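Side-chain contacts in protein-glutamate methylesterase/protein-glutamine glutaminase (Thermotoga maritima, PDB 3SFT), which probably removes methyl groups from methylated glutamates of chemoreceptors and deamidates specific receptor glutamines, this chain being its C-terminal catalytic domain: residues 19-24 with 154-159; 50-55 with 61-66; 98-103 with 112-117. All blocks are in the same frame, centred on the assembly; numbering follows the deposited sequence.

Contact 1: 19-24 with 154-159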
loop_
_atom_site.group_PDB
_atom_site.type_symbol
_atom_site.label_atom_id
_atom_site.label_comp_id
_atom_site.label_asym_id
_atom_site.label_seq_id
_atom_site.Cartn_x
_atom_site.Cartn_y
_atom_site.Cartn_z
ATOM N N PRO A 19 8.519 -5.804 -5.916
ATOM C CA PRO A 19 9.229 -6.622 -4.926
ATOM C C PRO A 19 10.642 -6.125 -4.602
ATOM O O PRO A 19 11.065 -6.164 -3.447
ATOM C CB PRO A 19 9.244 -7.996 -5.585
ATOM C CG PRO A 19 7.913 -8.018 -6.288
ATOM C CD PRO A 19 7.877 -6.658 -6.933
ATOM N N ARG A 20 11.360 -5.655 -5.620
ATOM C CA ARG A 20 12.711 -5.143 -5.434
ATOM C C ARG A 20 12.721 -3.905 -4.521
ATOM O O ARG A 20 13.596 -3.767 -3.666
ATOM C CB ARG A 20 13.347 -4.803 -6.789
ATOM C CG ARG A 20 14.843 -4.525 -6.702
ATOM C CD ARG A 20 15.444 -4.105 -8.036
ATOM N NE ARG A 20 15.079 -2.736 -8.388
ATOM C CZ ARG A 20 15.937 -1.791 -8.761
ATOM N NH1 ARG A 20 17.236 -2.043 -8.839
ATOM N NH2 ARG A 20 15.488 -0.583 -9.067
ATOM N N SER A 21 11.762 -3.002 -4.707
ATOM C CA SER A 21 11.702 -1.801 -3.875
ATOM C C SER A 21 11.164 -2.099 -2.483
ATOM O O SER A 21 11.604 -1.497 -1.502
ATOM C CB SER A 21 10.878 -0.709 -4.542
ATOM O OG SER A 21 11.594 -0.183 -5.641
ATOM N N LEU A 22 10.234 -3.044 -2.402
ATOM C CA LEU A 22 9.658 -3.446 -1.121
ATOM C C LEU A 22 10.732 -4.077 -0.230
ATOM O O LEU A 22 10.664 -3.972 0.994
ATOM C CB LEU A 22 8.494 -4.415 -1.337
ATOM C CG LEU A 22 7.198 -3.776 -1.848
ATOM C CD1 LEU A 22 6.257 -4.839 -2.390
ATOM C CD2 LEU A 22 6.538 -2.999 -0.725
ATOM N N ASP A 23 11.736 -4.693 -0.858
ATOM C CA ASP A 23 12.849 -5.316 -0.135
ATOM C C ASP A 23 13.658 -4.268 0.612
ATOM O O ASP A 23 14.331 -4.587 1.587
ATOM C CB ASP A 23 13.796 -6.050 -1.092
ATOM C CG ASP A 23 13.244 -7.373 -1.578
ATOM O OD1 ASP A 23 12.265 -7.887 -0.995
ATOM O OD2 ASP A 23 13.805 -7.902 -2.559
ATOM N N MET A 24 13.638 -3.035 0.107
ATOM C CA MET A 24 14.356 -1.924 0.726
ATOM C C MET A 24 13.485 -1.217 1.767
ATOM O O MET A 24 13.969 -0.359 2.506
ATOM C CB MET A 24 14.765 -0.894 -0.333
ATOM C CG MET A 24 15.732 -1.380 -1.397
ATOM S SD MET A 24 16.231 -0.025 -2.518
ATOM C CE MET A 24 15.426 -0.533 -4.035
ATOM N N ILE A 154 3.381 9.536 -0.273
ATOM C CA ILE A 154 4.791 9.360 -0.576
ATOM C C ILE A 154 4.930 8.671 -1.931
ATOM O O ILE A 154 4.304 7.643 -2.184
ATOM C CB ILE A 154 5.497 8.494 0.490
ATOM C CG1 ILE A 154 5.455 9.186 1.852
ATOM C CG2 ILE A 154 6.937 8.241 0.087
ATOM C CD1 ILE A 154 5.899 8.292 3.008
ATOM N N ALA A 155 5.719 9.268 -2.816
ATOM C CA ALA A 155 5.960 8.697 -4.138
ATOM C C ALA A 155 7.417 8.268 -4.207
ATOM O O ALA A 155 8.295 8.963 -3.692
ATOM C CB ALA A 155 5.666 9.715 -5.219
ATOM N N GLU A 156 7.668 7.114 -4.815
ATOM C CA GLU A 156 9.027 6.613 -4.939
ATOM C C GLU A 156 9.811 7.407 -5.983
ATOM O O GLU A 156 9.325 7.658 -7.091
ATOM C CB GLU A 156 9.040 5.120 -5.284
ATOM C CG GLU A 156 10.460 4.516 -5.324
ATOM C CD GLU A 156 10.485 3.012 -5.594
ATOM O OE1 GLU A 156 9.418 2.413 -5.816
ATOM O OE2 GLU A 156 11.585 2.422 -5.588
ATOM N N ASP A 157 11.006 7.840 -5.595
ATOM C CA ASP A 157 11.898 8.600 -6.459
ATOM C C ASP A 157 12.382 7.713 -7.610
ATOM O O ASP A 157 12.572 6.504 -7.442
ATOM C CB ASP A 157 13.094 9.107 -5.636
ATOM C CG ASP A 157 14.005 10.030 -6.422
ATOM O OD1 ASP A 157 13.898 11.262 -6.255
ATOM O OD2 ASP A 157 14.834 9.528 -7.204
ATOM N N LYS A 158 12.596 8.328 -8.768
ATOM C CA LYS A 158 13.056 7.631 -9.972
ATOM C C LYS A 158 14.325 6.802 -9.755
ATOM O O LYS A 158 14.537 5.790 -10.422
ATOM C CB LYS A 158 13.297 8.645 -11.100
ATOM C CG LYS A 158 13.578 8.010 -12.455
ATOM C CD LYS A 158 13.865 9.054 -13.525
ATOM C CE LYS A 158 14.091 8.404 -14.885
ATOM N NZ LYS A 158 12.861 7.751 -15.413
ATOM N N GLU A 159 15.163 7.232 -8.817
ATOM C CA GLU A 159 16.416 6.540 -8.515
ATOM C C GLU A 159 16.273 5.033 -8.297
ATOM O O GLU A 159 16.984 4.236 -8.918
ATOM C CB GLU A 159 17.069 7.163 -7.277
ATOM C CG GLU A 159 18.378 6.499 -6.853
ATOM C CD GLU A 159 18.908 7.018 -5.525
ATOM O OE1 GLU A 159 18.656 8.193 -5.179
ATOM O OE2 GLU A 159 19.586 6.241 -4.824
HETATM O O HOH W 1 16.668 1.714 -10.221
#
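The hydroxyl of S21 meets the carboxylate of E156 in a short hydrogen bond, joining a helix to the last residue of a strand through a buried polar pair. S21 OG donates to E156 OE2 over 2.6 Å, using the syn lone pair of that oxygen, on the side of OE1. With CG anti to the backbone N (chi1 -176°) and the chain extended beyond it, E156 spans the gap, while the serine OG lies beside its own backbone N. Both carboxylate oxygens have further partners: OE2 also bonds T160 OG1, and OE1 accepts from the backbone N of T133, which should fix the rotation of the group. The E156 side chain is about 9 Å from that of S15, a predicted active-site residue.

A second link runs through water 1, in the plane of the R20 guanidinium at its edge. It accepts from R20 NH2 at 2.8 Å and donates to E159 O at 2.9 Å. R20 NH2 stays 6.0 Å from E156 OE2, so any influence of its charge on the acid is probably long-range.

E159 N donates to D157 OD2 at 2.8 Å in an Asx turn.

Helix 18-22 meets the C-terminal end of strand 152-156, between strands 127-131 and 178-180 in the parallel sheet; the helix also packs through L22 on V39 of strand 37-41 and P19 on L51 of helix 48-58.

Contact 2: 50-55 with 61-66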
loop_
_atom_site.group_PDB
_atom_site.type_symbol
_atom_site.label_atom_id
_atom_site.label_comp_id
_atom_site.label_asym_id
_atom_site.label_seq_id
_atom_site.Cartn_x
_atom_site.Cartn_y
_atom_site.Cartn_z
ATOM N N SER A 50 3.646 -15.629 -3.014
ATOM C CA SER A 50 5.103 -15.777 -3.053
ATOM C C SER A 50 5.740 -14.533 -2.450
ATOM O O SER A 50 6.704 -14.620 -1.688
ATOM C CB SER A 50 5.603 -15.984 -4.490
ATOM O OG SER A 50 5.443 -14.816 -5.282
ATOM N N LEU A 51 5.164 -13.382 -2.780
ATOM C CA LEU A 51 5.630 -12.099 -2.278
ATOM C C LEU A 51 5.548 -12.052 -0.753
ATOM O O LEU A 51 6.485 -11.599 -0.094
ATOM C CB LEU A 51 4.805 -10.965 -2.885
ATOM C CG LEU A 51 5.208 -9.555 -2.457
ATOM C CD1 LEU A 51 6.687 -9.318 -2.739
ATOM C CD2 LEU A 51 4.342 -8.541 -3.180
ATOM N N ALA A 52 4.439 -12.541 -0.199
ATOM C CA ALA A 52 4.247 -12.563 1.252
ATOM C C ALA A 52 5.366 -13.348 1.924
ATOM O O ALA A 52 5.990 -12.863 2.867
ATOM C CB ALA A 52 2.884 -13.165 1.606
ATOM N N MET A 53 5.645 -14.539 1.405
ATOM C CA MET A 53 6.701 -15.394 1.953
ATOM C C MET A 53 8.078 -14.753 1.839
ATOM O O MET A 53 8.871 -14.794 2.781
ATOM C CB MET A 53 6.710 -16.754 1.254
ATOM C CG MET A 53 5.540 -17.654 1.618
ATOM S SD MET A 53 5.676 -19.276 0.827
ATOM C CE MET A 53 4.796 -18.977 -0.692
ATOM N N ARG A 54 8.351 -14.167 0.677
ATOM C CA ARG A 54 9.617 -13.492 0.402
ATOM C C ARG A 54 9.909 -12.417 1.451
ATOM O O ARG A 54 10.996 -12.389 2.035
ATOM C CB ARG A 54 9.555 -12.853 -0.987
ATOM C CG ARG A 54 10.707 -11.917 -1.353
ATOM C CD ARG A 54 10.217 -10.911 -2.388
ATOM N NE ARG A 54 11.276 -10.080 -2.952
ATOM C CZ ARG A 54 11.643 -10.119 -4.229
ATOM N NH1 ARG A 54 11.046 -10.959 -5.068
ATOM N NH2 ARG A 54 12.546 -9.264 -4.689
ATOM N N LEU A 55 8.932 -11.542 1.692
ATOM C CA LEU A 55 9.076 -10.459 2.664
ATOM C C LEU A 55 9.021 -10.923 4.128
ATOM O O LEU A 55 9.695 -10.360 4.988
ATOM C CB LEU A 55 8.019 -9.377 2.414
ATOM C CG LEU A 55 8.096 -8.622 1.083
ATOM C CD1 LEU A 55 6.921 -7.678 0.979
ATOM C CD2 LEU A 55 9.421 -7.858 0.978
ATOM N N LEU A 61 8.381 -7.738 10.966
ATOM C CA LEU A 61 6.922 -7.658 10.920
ATOM C C LEU A 61 6.403 -8.963 10.328
ATOM O O LEU A 61 7.106 -9.631 9.573
ATOM C CB LEU A 61 6.472 -6.491 10.027
ATOM C CG LEU A 61 6.715 -5.052 10.496
ATOM C CD1 LEU A 61 6.498 -4.085 9.346
ATOM C CD2 LEU A 61 5.790 -4.715 11.664
ATOM N N THR A 62 5.175 -9.331 10.673
ATOM C CA THR A 62 4.588 -10.552 10.139
ATOM C C THR A 62 3.911 -10.235 8.811
ATOM O O THR A 62 2.947 -9.469 8.761
ATOM C CB THR A 62 3.564 -11.162 11.117
ATOM O OG1 THR A 62 4.213 -11.451 12.362
ATOM C CG2 THR A 62 2.980 -12.454 10.545
ATOM N N VAL A 63 4.440 -10.810 7.733
ATOM C CA VAL A 63 3.901 -10.581 6.399
ATOM C C VAL A 63 3.066 -11.764 5.941
ATOM O O VAL A 63 3.539 -12.902 5.910
ATOM C CB VAL A 63 5.019 -10.318 5.367
ATOM C CG1 VAL A 63 4.416 -9.941 4.024
ATOM C CG2 VAL A 63 5.959 -9.220 5.866
ATOM N N LYS A 64 1.828 -11.482 5.554
ATOM C CA LYS A 64 0.920 -12.523 5.103
ATOM C C LYS A 64 -0.041 -11.957 4.080
ATOM O O LYS A 64 -0.103 -10.748 3.869
ATOM C CB LYS A 64 0.119 -13.079 6.290
ATOM C CG LYS A 64 -0.827 -12.060 6.943
ATOM C CD LYS A 64 -1.512 -12.617 8.191
ATOM C CE LYS A 64 -2.474 -13.735 7.859
ATOM N NZ LYS A 64 -3.586 -13.252 7.000
ATOM N N GLU A 65 -0.804 -12.849 3.465
ATOM C CA GLU A 65 -1.794 -12.475 2.478
ATOM C C GLU A 65 -3.035 -12.007 3.247
ATOM O O GLU A 65 -3.370 -12.574 4.289
ATOM C CB GLU A 65 -2.119 -13.700 1.623
ATOM C CG GLU A 65 -2.638 -13.389 0.233
ATOM C CD GLU A 65 -2.468 -14.555 -0.736
ATOM O OE1 GLU A 65 -2.016 -14.312 -1.876
ATOM O OE2 GLU A 65 -2.783 -15.707 -0.359
ATOM N N ALA A 66 -3.678 -10.938 2.776
ATOM C CA ALA A 66 -4.882 -10.436 3.434
ATOM C C ALA A 66 -6.008 -11.435 3.213
ATOM O O ALA A 66 -6.138 -11.989 2.124
ATOM C CB ALA A 66 -5.276 -9.076 2.872
#
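V63 turns its two methyl groups into the flank of helix 48-58 near A52 and L55, illustrating how a beta-alpha-beta unit closes. The helix follows strand 37-41 and leads into strand 62-65, the edge of the parallel sheet of this modified doubly wound domain. Helix segment 50-55 and strand 62-65 run nearly antiparallel (173°), their axes approaching to 6.8 Å.

The branches of V63 divide the work. CG1 is anti to the backbone N (chi1 -174°) and lies 3.5 Å from A52 O, whereas CG2 reaches one turn further on, 3.9 Å from L55 C. L55 CB faces both methyls, 4.0 Å from CG1 and equally near CG2, so it is the root of the leucine that meets the fork of the valine.

A52 points toward the strand as well; its methyl meets V63 CG1 at 4.3 Å and also strand backbone, CB lying 4.0 Å from K64 C. The small side chain is consistent with the close approach, A52 CA and K64 CA being 5.1 Å apart, and it also packs on I79 of strand 76-79.

E65 OE1 bonds T48 OG1 near the start of the helix, and V63 N donates to D56 OD1. K64 points away from the helix; its NZ forms salt bridges with E67 and E70 and donates to E65 O at 2.8 Å, with a C=O...N angle of 162°.

Contact 3: 98-103 with 112-117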
loop_
_atom_site.group_PDB
_atom_site.type_symbol
_atom_site.label_atom_id
_atom_site.label_comp_id
_atom_site.label_asym_id
_atom_site.label_seq_id
_atom_site.Cartn_x
_atom_site.Cartn_y
_atom_site.Cartn_z
ATOM N N PHE A 98 -12.186 -6.992 3.162
ATOM C CA PHE A 98 -13.255 -7.650 2.431
ATOM C C PHE A 98 -12.815 -7.768 0.984
ATOM O O PHE A 98 -12.133 -6.885 0.460
ATOM C CB PHE A 98 -14.633 -6.977 2.595
ATOM C CG PHE A 98 -14.781 -5.650 1.898
ATOM C CD1 PHE A 98 -15.092 -5.590 0.544
ATOM C CD2 PHE A 98 -14.701 -4.463 2.620
ATOM C CE1 PHE A 98 -15.328 -4.365 -0.081
ATOM C CE2 PHE A 98 -14.936 -3.234 2.006
ATOM C CZ PHE A 98 -15.252 -3.187 0.652
ATOM N N LEU A 99 -13.089 -8.925 0.394
ATOM C CA LEU A 99 -12.716 -9.183 -0.985
ATOM C C LEU A 99 -13.863 -8.818 -1.911
ATOM O O LEU A 99 -14.931 -9.430 -1.888
ATOM C CB LEU A 99 -12.286 -10.642 -1.156
ATOM C CG LEU A 99 -11.052 -11.030 -0.331
ATOM C CD1 LEU A 99 -10.697 -12.488 -0.556
ATOM C CD2 LEU A 99 -9.877 -10.134 -0.700
ATOM N N ASP A 100 -13.634 -7.777 -2.696
ATOM C CA ASP A 100 -14.623 -7.262 -3.623
ATOM C C ASP A 100 -14.318 -7.741 -5.041
ATOM O O ASP A 100 -13.161 -7.759 -5.463
ATOM C CB ASP A 100 -14.608 -5.732 -3.541
ATOM C CG ASP A 100 -15.631 -5.082 -4.434
ATOM O OD1 ASP A 100 -16.781 -4.882 -3.987
ATOM O OD2 ASP A 100 -15.271 -4.755 -5.579
ATOM N N LYS A 101 -15.352 -8.142 -5.775
ATOM C CA LYS A 101 -15.142 -8.620 -7.137
ATOM C C LYS A 101 -15.749 -7.737 -8.217
ATOM O O LYS A 101 -16.236 -8.234 -9.234
ATOM C CB LYS A 101 -15.618 -10.068 -7.295
ATOM C CG LYS A 101 -14.511 -10.988 -7.799
ATOM C CD LYS A 101 -15.017 -12.387 -8.114
ATOM C CE LYS A 101 -13.883 -13.407 -8.091
ATOM N NZ LYS A 101 -12.691 -12.931 -8.838
ATOM N N SER A 102 -15.704 -6.424 -8.006
ATOM C CA SER A 102 -16.227 -5.493 -8.997
ATOM C C SER A 102 -15.248 -5.421 -10.173
ATOM O O SER A 102 -14.165 -6.004 -10.119
ATOM C CB SER A 102 -16.466 -4.105 -8.389
ATOM O OG SER A 102 -15.264 -3.517 -7.927
ATOM N N ASP A 103 -15.634 -4.700 -11.221
ATOM C CA ASP A 103 -14.821 -4.563 -12.429
ATOM C C ASP A 103 -13.371 -4.147 -12.211
ATOM O O ASP A 103 -13.043 -3.490 -11.229
ATOM C CB ASP A 103 -15.477 -3.575 -13.399
ATOM C CG ASP A 103 -16.758 -4.109 -14.013
ATOM O OD1 ASP A 103 -17.062 -5.310 -13.841
ATOM O OD2 ASP A 103 -17.459 -3.323 -14.685
ATOM N N VAL A 112 -4.692 -0.649 -6.497
ATOM C CA VAL A 112 -4.457 0.081 -5.254
ATOM C C VAL A 112 -5.452 1.243 -5.076
ATOM O O VAL A 112 -5.741 1.634 -3.950
ATOM C CB VAL A 112 -2.979 0.554 -5.106
ATOM C CG1 VAL A 112 -2.715 1.806 -5.923
ATOM C CG2 VAL A 112 -2.646 0.781 -3.628
ATOM N N ASP A 113 -6.014 1.752 -6.176
ATOM C CA ASP A 113 -7.005 2.839 -6.102
ATOM C C ASP A 113 -8.213 2.435 -5.248
ATOM O O ASP A 113 -8.722 3.233 -4.462
ATOM C CB ASP A 113 -7.497 3.249 -7.499
ATOM C CG ASP A 113 -6.546 4.203 -8.211
ATOM O OD1 ASP A 113 -5.643 4.771 -7.557
ATOM O OD2 ASP A 113 -6.713 4.390 -9.433
ATOM N N PHE A 114 -8.662 1.192 -5.406
ATOM C CA PHE A 114 -9.803 0.689 -4.639
ATOM C C PHE A 114 -9.489 0.639 -3.141
ATOM O O PHE A 114 -10.292 1.093 -2.317
ATOM C CB PHE A 114 -10.212 -0.703 -5.134
ATOM C CG PHE A 114 -11.492 -1.217 -4.520
ATOM C CD1 PHE A 114 -12.700 -1.102 -5.204
ATOM C CD2 PHE A 114 -11.491 -1.815 -3.261
ATOM C CE1 PHE A 114 -13.886 -1.577 -4.643
ATOM C CE2 PHE A 114 -12.669 -2.293 -2.694
ATOM C CZ PHE A 114 -13.868 -2.173 -3.386
ATOM N N THR A 115 -8.334 0.077 -2.787
ATOM C CA THR A 115 -7.932 -0.025 -1.383
ATOM C C THR A 115 -7.757 1.353 -0.730
ATOM O O THR A 115 -8.172 1.565 0.417
ATOM C CB THR A 115 -6.637 -0.852 -1.228
ATOM O OG1 THR A 115 -6.861 -2.176 -1.731
ATOM C CG2 THR A 115 -6.220 -0.952 0.236
ATOM N N LEU A 116 -7.142 2.280 -1.460
ATOM C CA LEU A 116 -6.919 3.633 -0.959
ATOM C C LEU A 116 -8.226 4.389 -0.780
ATOM O O LEU A 116 -8.374 5.164 0.161
ATOM C CB LEU A 116 -5.978 4.396 -1.888
ATOM C CG LEU A 116 -4.501 4.012 -1.762
ATOM C CD1 LEU A 116 -3.712 4.462 -2.976
ATOM C CD2 LEU A 116 -3.940 4.638 -0.509
ATOM N N ASP A 117 -9.173 4.162 -1.686
ATOM C CA ASP A 117 -10.480 4.802 -1.607
ATOM C C ASP A 117 -11.118 4.415 -0.275
ATOM O O ASP A 117 -11.582 5.274 0.479
ATOM C CB ASP A 117 -11.367 4.336 -2.771
ATOM C CG ASP A 117 -12.796 4.861 -2.676
ATOM O OD1 ASP A 117 -12.987 6.040 -2.307
ATOM O OD2 ASP A 117 -13.735 4.090 -2.982
#
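The F114 ring and the D100 carboxylate have planes 26° apart, although the side chains cross at about a right angle. The acid approaches the outer end of the ring obliquely: D100 CG and CB each lie 3.6 Å from F114 CZ, while D100 OD2 comes equally near F114 CE1. At the edge of the F114 ring, close to its plane, F98 CE1 stands 4.2 Å from F114 CZ. S102 OG also approaches the ring obliquely, 4.1 Å from F114 CE1. K118 makes a cation-pi contact with F114.

F114 extends from the first turn of helix 112-123, its CG anti to the backbone N (chi1 -172°), and reaches the end of strand 94-100, which pairs with 85-91 in an antiparallel sheet separate from the parallel one. Where the strand ends, an Asx turn starting at D100 holds the acid. D100 OD2 accepts from S102 N at 3.0 Å, from above the carboxylate plane, and from S102 OG at 2.7 Å, nearly along the C-O bond. At the helix start, the backbone N atoms of V112 and D113 donate to D138, a predicted active-site residue about 7 Å from F114 between side chains.

In the fold
After strand 9-14 the chain enters helix 18-22, whose partner comes only with strand 152-156; contact 1 therefore closes a long loop of 129 residues, and both other contacts nest inside it. Contact 2 closes first, after five intervening residues, joining a helix to the edge strand of the parallel sheet. Contact 3 follows in series, after eight, and ties the antiparallel pair of strands to helix 112-123. Contacts 1 and 2 reach the same sheet and touch directly through the salt bridge of D23 OD2 with R54 NH2, 2.8 Å long. Contacts 1 and 3 lie on opposite sides of the chain's centre, their own centres about 23 Å apart.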